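PDB 1WV8: hypothetical protein TTHA1013 from Thermus thermophilus, which is of unknown function but belongs to the DUF1902 family and assembles as two copies, each with a helix packed on a mixed beta-sheet. Local coordinates for residues A31-L34 and E35-L38. Numbering follows the deposited sequence.
Sequences AATL and EELL
The carboxylate of Glu36 meets Thr33 on one face, through one oxygen. The methyl and hydroxyl of Thr33 both stand out of the carboxylate plane, on the same side. OE2 of Glu36 lies 3.5 Å from Thr33 CG2 and makes a weak hydrogen bond with Thr33 OG1, which comes from above the plane. The second flat group, the carboxylate of Glu35, is turned to the second subunit. Its OE2 accepts a hydrogen bond from the backbone N of Leu34 of that subunit, and the reciprocal bond forms as well. The like-charged OE1 atoms of the two Glu35 residues also come close there, which may raise the affinity of this pair for a proton.

Thr33 is the N-cap of helix 34-51. Its OG1 accepts from Glu36 N at 3.2 Å, with a nearly straight N-H...O angle of 170°. The hydroxyl sits between the backbone N and carbonyl carbon of Thr33 (chi1 71°), which turns it toward the first turn of the helix. Glu36 CG packs against the same oxygen at 3.2 Å. From CG the Glu36 chain runs extended (chi2 177°), carrying its carboxylate back beside the threonine. A valine in place of Thr33 would probably leave Glu36 N without its capping acceptor and the Glu36 carboxylate freer to turn, its weak bond gone.

Backbone bonds start the helix here: Leu37 N to Thr33 O at 3.0 Å, and Leu38 N to Leu34 O at 2.9 Å. The loop joins the short strand 30-31, outermost in this chain's sheet, to the helix that packs on that sheet. Ala31, paired through its backbone with Trp17, sets its CB 3.4 Å from Leu37 N and 4.0 Å from Leu37 CB. Leu34 and Leu37 both reach Ala8 on strand 3-11. Leu34 also packs on Leu34 of the second subunit, while Leu37 and Leu38 touch Leu64 on strand 61-69.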
ATOM      1  N   ALA A  31      -7.564   5.777  10.009  1.00 23.82           N
ATOM      2  CA  ALA A  31      -8.175   4.591  10.602  1.00 41.45           C
ATOM      3  C   ALA A  31      -7.119   3.802  11.369  1.00 36.87           C
ATOM      4  O   ALA A  31      -5.939   3.823  11.017  1.00 41.42           O
ATOM      5  CB  ALA A  31      -8.796   3.708   9.498  1.00 31.71           C
ATOM      6  N   ALA A  32      -7.553   3.107  12.415  1.00 35.52           N
ATOM      7  CA  ALA A  32      -6.662   2.297  13.241  1.00 38.47           C
ATOM      8  C   ALA A  32      -5.902   1.225  12.461  1.00 35.61           C
ATOM      9  O   ALA A  32      -4.790   0.869  12.824  1.00 34.45           O
ATOM     10  CB  ALA A  32      -7.456   1.645  14.372  1.00 37.71           C
ATOM     11  N   THR A  33      -6.497   0.685  11.405  1.00 42.09           N
ATOM     12  CA  THR A  33      -5.804  -0.340  10.620  1.00 41.49           C
ATOM     13  C   THR A  33      -5.830   0.011   9.148  1.00 29.43           C
ATOM     14  O   THR A  33      -6.611   0.851   8.721  1.00 36.25           O
ATOM     15  CB  THR A  33      -6.454  -1.723  10.768  1.00 46.75           C
ATOM     16  OG1 THR A  33      -7.712  -1.725  10.081  1.00 42.88           O
ATOM     17  CG2 THR A  33      -6.671  -2.061  12.235  1.00 39.43           C
ATOM     18  N   LEU A  34      -4.973  -0.635   8.368  1.00 31.79           N
ATOM     19  CA  LEU A  34      -4.929  -0.375   6.939  1.00 26.47           C
ATOM     20  C   LEU A  34      -6.197  -0.914   6.240  1.00 38.38           C
ATOM     21  O   LEU A  34      -6.666  -0.332   5.260  1.00 34.69           O
ATOM     22  CB  LEU A  34      -3.669  -0.999   6.354  1.00 30.48           C
ATOM     23  CG  LEU A  34      -2.407  -0.226   6.734  1.00 38.68           C
ATOM     24  CD1 LEU A  34      -1.185  -1.049   6.409  1.00 35.06           C
ATOM     25  CD2 LEU A  34      -2.382   1.108   5.982  1.00 29.52           C
ATOM     26  N   GLU A  35      -6.758  -2.009   6.753  1.00 27.15           N
ATOM     27  CA  GLU A  35      -7.977  -2.564   6.162  1.00 42.07           C
ATOM     28  C   GLU A  35      -9.092  -1.524   6.250  1.00 42.42           C
ATOM     29  O   GLU A  35      -9.741  -1.210   5.247  1.00 44.96           O
ATOM     30  CB  GLU A  35      -8.400  -3.844   6.892  1.00 46.18           C
ATOM     31  CG  GLU A  35      -7.569  -5.094   6.569  1.00 56.06           C
ATOM     32  CD  GLU A  35      -6.094  -4.986   6.957  1.00 66.49           C
ATOM     33  OE1 GLU A  35      -5.783  -4.420   8.032  1.00 65.75           O
ATOM     34  OE2 GLU A  35      -5.244  -5.486   6.190  1.00 49.31           O
ATOM     35  N   GLU A  36      -9.302  -0.993   7.454  1.00 38.69           N
ATOM     36  CA  GLU A  36     -10.320   0.028   7.697  1.00 42.35           C
ATOM     37  C   GLU A  36     -10.055   1.299   6.880  1.00 38.30           C
ATOM     38  O   GLU A  36     -10.985   1.940   6.382  1.00 40.49           O
ATOM     39  CB  GLU A  36     -10.363   0.391   9.185  1.00 49.16           C
ATOM     40  CG  GLU A  36     -10.730  -0.754  10.106  1.00 65.46           C
ATOM     41  CD  GLU A  36     -10.687  -0.357  11.568  1.00 76.05           C
ATOM     42  OE1 GLU A  36     -11.321   0.659  11.923  1.00 91.71           O
ATOM     43  OE2 GLU A  36     -10.023  -1.058  12.362  1.00 83.07           O
ATOM     44  N   LEU A  37      -8.790   1.675   6.755  1.00 32.59           N
ATOM     45  CA  LEU A  37      -8.450   2.855   5.973  1.00 24.79           C
ATOM     46  C   LEU A  37      -8.915   2.612   4.535  1.00 40.13           C
ATOM     47  O   LEU A  37      -9.434   3.520   3.877  1.00 32.77           O
ATOM     48  CB  LEU A  37      -6.944   3.086   5.974  1.00 37.50           C
ATOM     49  CG  LEU A  37      -6.382   4.516   5.998  1.00 36.02           C
ATOM     50  CD1 LEU A  37      -5.181   4.524   5.105  1.00 33.11           C
ATOM     51  CD2 LEU A  37      -7.377   5.557   5.516  1.00 40.12           C
ATOM     52  N   LEU A  38      -8.720   1.386   4.045  1.00 38.22           N
ATOM     53  CA  LEU A  38      -9.132   1.043   2.681  1.00 39.67           C
ATOM     54  C   LEU A  38     -10.638   1.151   2.563  1.00 34.67           C
ATOM     55  O   LEU A  38     -11.149   1.775   1.644  1.00 37.56           O
ATOM     56  CB  LEU A  38      -8.714  -0.379   2.313  1.00 33.26           C
ATOM     57  CG  LEU A  38      -7.421  -0.516   1.509  1.00 39.98           C
ATOM     58  CD1 LEU A  38      -7.038  -1.978   1.392  1.00 45.01           C
ATOM     59  CD2 LEU A  38      -7.604   0.111   0.137  1.00 28.15           C
TER